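Local coordinates for catalytic domain of the nuclear inclusion protein A (nia) (Tobacco etch virus, PDB 1LVM), which acts as a chymotrypsin-type cysteine protease of the tobacco etch virus, probably cutting the viral polyprotein at specific sequences, at residues A[43-48]-A[197-202]; A[47-52]-A[100-105]. The protein carries 1 engineered substitution. One frame throughout, in Å; residues are numbered along the deposited sequence.

Contact 1: A[43-48]-A[197-202]; sequences IGFGPF and LLTNQE
The F45 ring reaches L198 because its CG is trans to the backbone N (chi1 -173°), while L198 places CG trans to its own carbonyl carbon (chi1 -59°) and a trans chi2 carries CD1 outward over that ring. Here the beta hairpin of strands 36-45 and 48-51, closed by a two-residue loop, in the sheet of the first half of this chymotrypsin-like protease, rests on the C-terminal end of helix 194-199. L198 CD1 sits 4.0 Å from the F45 ring centroid and only 4° off the ring normal, a CH-pi contact almost straight over one face. Closer to the helix backbone, L198 CB meets F45 CE1 at 3.8 Å, and the two side chains cross obliquely. At the helix end, T199 adds only its methyl CG2, obliquely to F45; its hydroxyl OG1 is turned back to the helix, hydrogen-bonded to M195 O.

F45 and F48 are the outer residues of a type II' turn, joined by a hydrogen-bonded pair: F45 N to F48 O at 2.9 Å and F48 N to F45 O at 2.8 Å. G46, at positive phi, and P47 fill its corners. This pairing puts both phenyl groups on the side facing the helix. F48 is turned differently from F45, presenting its edge instead of a face to the segment 197-202. P47 CG lies over the centre of one F48 face at 3.7 Å, and the W206 ring also meets F48. Beyond the hairpin, L198 also packs on F108 and F48 on I92 of strand 91-94. In the plane of the F48 ring, the carbonyl oxygen L198 O faces the edge carbon CE2 at 3.5 Å, where the weakly positive ring hydrogens lie.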
loop_
_atom_site.group_PDB
_atom_site.type_symbol
_atom_site.label_atom_id
_atom_site.label_comp_id
_atom_site.label_asym_id
_atom_site.label_seq_id
_atom_site.Cartn_x
_atom_site.Cartn_y
_atom_site.Cartn_z
ATOM N N ILE A 43 4.128 3.364 1.044
ATOM C CA ILE A 43 4.584 4.169 -0.079
ATOM C C ILE A 43 4.917 5.569 0.443
ATOM O O ILE A 43 4.050 6.262 1.003
ATOM C CB ILE A 43 3.482 4.289 -1.130
ATOM C CG1 ILE A 43 3.118 2.883 -1.642
ATOM C CG2 ILE A 43 3.960 5.218 -2.305
ATOM C CD1 ILE A 43 1.738 2.752 -2.283
ATOM N N GLY A 44 6.163 5.992 0.266
ATOM C CA GLY A 44 6.571 7.296 0.767
ATOM C C GLY A 44 6.200 8.427 -0.157
ATOM O O GLY A 44 6.179 8.271 -1.378
ATOM N N PHE A 45 5.850 9.565 0.419
ATOM C CA PHE A 45 5.454 10.750 -0.354
ATOM C C PHE A 45 5.689 11.941 0.573
ATOM O O PHE A 45 4.983 12.141 1.583
ATOM C CB PHE A 45 3.969 10.691 -0.748
ATOM C CG PHE A 45 3.549 11.813 -1.682
ATOM C CD1 PHE A 45 3.148 13.043 -1.174
ATOM C CD2 PHE A 45 3.548 11.613 -3.073
ATOM C CE1 PHE A 45 2.739 14.069 -2.028
ATOM C CE2 PHE A 45 3.132 12.617 -3.949
ATOM C CZ PHE A 45 2.713 13.869 -3.445
ATOM N N GLY A 46 6.707 12.721 0.267
ATOM C CA GLY A 46 7.009 13.798 1.179
ATOM C C GLY A 46 7.331 13.225 2.549
ATOM O O GLY A 46 8.036 12.205 2.708
ATOM N N PRO A 47 6.744 13.838 3.609
ATOM C CA PRO A 47 6.993 13.389 4.973
ATOM C C PRO A 47 6.061 12.240 5.365
ATOM O O PRO A 47 6.049 11.792 6.521
ATOM C CB PRO A 47 6.681 14.636 5.772
ATOM C CG PRO A 47 5.552 15.195 5.103
ATOM C CD PRO A 47 5.888 15.036 3.606
ATOM N N PHE A 48 5.284 11.769 4.390
ATOM C CA PHE A 48 4.290 10.711 4.666
ATOM C C PHE A 48 4.655 9.342 4.187
ATOM O O PHE A 48 5.481 9.169 3.266
ATOM C CB PHE A 48 2.959 11.066 3.982
ATOM C CG PHE A 48 2.469 12.483 4.255
ATOM C CD1 PHE A 48 2.406 12.965 5.571
ATOM C CD2 PHE A 48 2.073 13.317 3.217
ATOM C CE1 PHE A 48 1.954 14.273 5.841
ATOM C CE2 PHE A 48 1.613 14.633 3.454
ATOM C CZ PHE A 48 1.554 15.119 4.784
ATOM N N LEU A 197 -5.677 15.519 -0.765
ATOM C CA LEU A 197 -5.365 15.151 0.617
ATOM C C LEU A 197 -3.851 15.153 0.887
ATOM O O LEU A 197 -3.413 15.604 1.936
ATOM C CB LEU A 197 -5.967 13.765 0.923
ATOM C CG LEU A 197 -5.595 13.209 2.309
ATOM C CD1 LEU A 197 -6.167 14.163 3.431
ATOM C CD2 LEU A 197 -6.226 11.849 2.428
ATOM N N LEU A 198 -3.048 14.646 -0.050
ATOM C CA LEU A 198 -1.611 14.625 0.179
ATOM C C LEU A 198 -0.923 15.948 0.125
ATOM O O LEU A 198 0.155 16.068 0.667
ATOM C CB LEU A 198 -0.883 13.714 -0.867
ATOM C CG LEU A 198 -1.332 12.248 -0.904
ATOM C CD1 LEU A 198 -0.598 11.544 -2.082
ATOM C CD2 LEU A 198 -0.946 11.506 0.392
ATOM N N THR A 199 -1.538 16.916 -0.563
ATOM C CA THR A 199 -0.919 18.228 -0.783
ATOM C C THR A 199 -1.598 19.425 -0.142
ATOM O O THR A 199 -1.152 20.536 -0.359
ATOM C CB THR A 199 -0.875 18.501 -2.242
ATOM O OG1 THR A 199 -2.230 18.480 -2.738
ATOM C CG2 THR A 199 -0.086 17.418 -2.937
ATOM N N ASN A 200 -2.645 19.209 0.656
ATOM C CA ASN A 200 -3.383 20.323 1.278
ATOM C C ASN A 200 -3.547 20.028 2.774
ATOM O O ASN A 200 -4.372 19.207 3.219
ATOM C CB ASN A 200 -4.759 20.485 0.558
ATOM C CG ASN A 200 -5.678 21.518 1.213
ATOM O OD1 ASN A 200 -5.429 21.952 2.334
ATOM N ND2 ASN A 200 -6.771 21.900 0.511
ATOM N N GLN A 201 -2.794 20.737 3.599
ATOM C CA GLN A 201 -2.904 20.406 4.994
ATOM C C GLN A 201 -4.271 20.650 5.588
ATOM O O GLN A 201 -4.642 19.992 6.532
ATOM C CB GLN A 201 -1.761 21.042 5.796
ATOM C CG GLN A 201 -1.598 22.524 5.739
ATOM C CD GLN A 201 -0.426 22.951 6.603
ATOM O OE1 GLN A 201 -0.356 24.097 7.056
ATOM N NE2 GLN A 201 0.508 22.019 6.840
ATOM N N GLU A 202 -5.067 21.519 4.973
ATOM C CA GLU A 202 -6.418 21.778 5.494
ATOM C C GLU A 202 -7.276 20.510 5.480
ATOM O O GLU A 202 -8.190 20.346 6.295
ATOM C CB GLU A 202 -7.120 22.834 4.638
ATOM C CG GLU A 202 -6.563 24.218 4.769
ATOM C CD GLU A 202 -6.917 24.831 6.088
ATOM O OE1 GLU A 202 -8.129 24.981 6.367
ATOM O OE2 GLU A 202 -5.978 25.154 6.840
#

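Contact 2: A[47-52]-A[100-105]; sequences PFIITN and PPFPQK
P47 meets P101 through its backbone: P47 N lies 4.2 Å from P101 CB, and the two CA atoms approach to 4.7 Å, while the P47 bond to CB points away from the loop. Its main chain also pairs with M95, beyond the end of strand 91-94. At F48 the bond to CB points away too, and the carbonyl makes the contact, F48 O standing 3.8 Å from CD2 of the F102 ring, obliquely to its plane. The ring gets there because F102 CG is trans to its own carbonyl carbon, beside the backbone N (chi1 -64°). In the chymotrypsin-like fold this is where the irregular chain leaving strand 91-94, on its way to the second barrel, passes the start of strand 48-51. I49 comes next, on the opposite side of the strand from F48. Its CG1 branch, also set beside the backbone N, bends toward the loop and touches F102 CE2 at 4.1 Å. C27 of strand 26-33 packs against both I49 and F102.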
loop_
_atom_site.group_PDB
_atom_site.type_symbol
_atom_site.label_atom_id
_atom_site.label_comp_id
_atom_site.label_asym_id
_atom_site.label_seq_id
_atom_site.Cartn_x
_atom_site.Cartn_y
_atom_site.Cartn_z
ATOM N N PRO A 47 6.744 13.838 3.609
ATOM C CA PRO A 47 6.993 13.389 4.973
ATOM C C PRO A 47 6.061 12.240 5.365
ATOM O O PRO A 47 6.049 11.792 6.521
ATOM C CB PRO A 47 6.681 14.636 5.772
ATOM C CG PRO A 47 5.552 15.195 5.103
ATOM C CD PRO A 47 5.888 15.036 3.606
ATOM N N PHE A 48 5.284 11.769 4.390
ATOM C CA PHE A 48 4.290 10.711 4.666
ATOM C C PHE A 48 4.655 9.342 4.187
ATOM O O PHE A 48 5.481 9.169 3.266
ATOM C CB PHE A 48 2.959 11.066 3.982
ATOM C CG PHE A 48 2.469 12.483 4.255
ATOM C CD1 PHE A 48 2.406 12.965 5.571
ATOM C CD2 PHE A 48 2.073 13.317 3.217
ATOM C CE1 PHE A 48 1.954 14.273 5.841
ATOM C CE2 PHE A 48 1.613 14.633 3.454
ATOM C CZ PHE A 48 1.554 15.119 4.784
ATOM N N ILE A 49 4.040 8.331 4.814
ATOM C CA ILE A 49 4.161 6.950 4.342
ATOM C C ILE A 49 2.667 6.496 4.264
ATOM O O ILE A 49 1.928 6.556 5.241
ATOM C CB ILE A 49 4.916 6.032 5.305
ATOM C CG1 ILE A 49 6.397 6.450 5.339
ATOM C CG2 ILE A 49 4.813 4.526 4.810
ATOM C CD1 ILE A 49 7.287 5.464 6.143
ATOM N N ILE A 50 2.251 6.051 3.095
ATOM C CA ILE A 50 0.845 5.623 2.858
ATOM C C ILE A 50 0.897 4.129 3.002
ATOM O O ILE A 50 1.738 3.490 2.363
ATOM C CB ILE A 50 0.397 5.968 1.400
ATOM C CG1 ILE A 50 0.362 7.486 1.211
ATOM C CG2 ILE A 50 -1.059 5.386 1.138
ATOM C CD1 ILE A 50 0.630 7.932 -0.165
ATOM N N THR A 51 0.042 3.566 3.844
ATOM C CA THR A 51 0.097 2.116 4.076
ATOM C C THR A 51 -1.267 1.588 4.529
ATOM O O THR A 51 -2.292 2.333 4.496
ATOM C CB THR A 51 1.229 1.750 5.061
ATOM O OG1 THR A 51 1.378 0.331 5.114
ATOM C CG2 THR A 51 0.932 2.284 6.539
ATOM N N ASN A 52 -1.303 0.324 4.907
ATOM C CA ASN A 52 -2.593 -0.267 5.316
ATOM C C ASN A 52 -2.978 0.153 6.735
ATOM O O ASN A 52 -2.138 0.171 7.618
ATOM C CB ASN A 52 -2.475 -1.799 5.330
ATOM C CG ASN A 52 -2.057 -2.350 3.991
ATOM O OD1 ASN A 52 -0.856 -2.388 3.655
ATOM N ND2 ASN A 52 -3.044 -2.783 3.207
ATOM N N PRO A 100 14.233 11.143 6.786
ATOM C CA PRO A 100 14.441 11.777 5.465
ATOM C C PRO A 100 13.143 11.727 4.626
ATOM O O PRO A 100 12.641 10.638 4.350
ATOM C CB PRO A 100 15.527 10.917 4.836
ATOM C CG PRO A 100 16.230 10.248 6.022
ATOM C CD PRO A 100 15.126 9.990 6.997
ATOM N N PRO A 101 12.605 12.877 4.220
ATOM C CA PRO A 101 11.385 12.858 3.434
ATOM C C PRO A 101 11.595 12.311 2.026
ATOM O O PRO A 101 12.717 12.240 1.533
ATOM C CB PRO A 101 10.955 14.306 3.394
ATOM C CG PRO A 101 12.335 15.029 3.449
ATOM C CD PRO A 101 13.030 14.253 4.515
ATOM N N PHE A 102 10.486 11.891 1.423
ATOM C CA PHE A 102 10.499 11.362 0.039
ATOM C C PHE A 102 10.155 12.448 -0.946
ATOM O O PHE A 102 9.651 13.520 -0.591
ATOM C CB PHE A 102 9.419 10.254 -0.070
ATOM C CG PHE A 102 9.711 9.089 0.785
ATOM C CD1 PHE A 102 10.559 8.084 0.333
ATOM C CD2 PHE A 102 9.116 8.969 2.046
ATOM C CE1 PHE A 102 10.819 6.954 1.121
ATOM C CE2 PHE A 102 9.365 7.830 2.842
ATOM C CZ PHE A 102 10.225 6.827 2.363
ATOM N N PRO A 103 10.357 12.179 -2.251
ATOM C CA PRO A 103 9.988 13.253 -3.172
ATOM C C PRO A 103 8.440 13.247 -3.235
ATOM O O PRO A 103 7.763 12.457 -2.513
ATOM C CB PRO A 103 10.592 12.785 -4.516
ATOM C CG PRO A 103 11.503 11.723 -4.191
ATOM C CD PRO A 103 11.124 11.104 -2.896
ATOM N N GLN A 104 7.902 14.148 -4.039
ATOM C CA GLN A 104 6.445 14.260 -4.213
ATOM C C GLN A 104 6.005 14.254 -5.684
ATOM O O GLN A 104 5.145 15.058 -6.089
ATOM C CB GLN A 104 5.941 15.519 -3.496
ATOM C CG GLN A 104 6.028 15.395 -1.991
ATOM C CD GLN A 104 5.657 16.652 -1.270
ATOM O OE1 GLN A 104 6.449 17.207 -0.527
ATOM N NE2 GLN A 104 4.453 17.104 -1.480
ATOM N N LYS A 105 6.621 13.366 -6.453
ATOM C CA LYS A 105 6.348 13.248 -7.860
ATOM C C LYS A 105 5.310 12.177 -8.219
ATOM O O LYS A 105 4.742 12.225 -9.285
ATOM C CB LYS A 105 7.635 12.929 -8.599
ATOM C CG LYS A 105 8.636 14.197 -8.652
ATOM C CD LYS A 105 9.858 14.049 -7.773
ATOM C CE LYS A 105 10.863 15.208 -8.002
ATOM N NZ LYS A 105 12.058 15.222 -7.051
#

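In the fold
Contacts 1 and 2 share P47 and F48, and their centres lie 7 Å apart: helix end 197-199 packs on the phenyl side of the hairpin, loop 100-105 on its backbone and the I49 side. The loop also joins the turn directly, by a probable hydrogen bond from F102 N to G46 O (2.8 Å), and Q104 NE2 comes within 3.5 Å of F45 CE1. Within the hairpin, I43 N probably bonds to I50 O at 2.7 Å. From there strand 48-51 runs toward N52, whose ND2 bonds to D89 OD2 and H175 O and whose side chain touches C159.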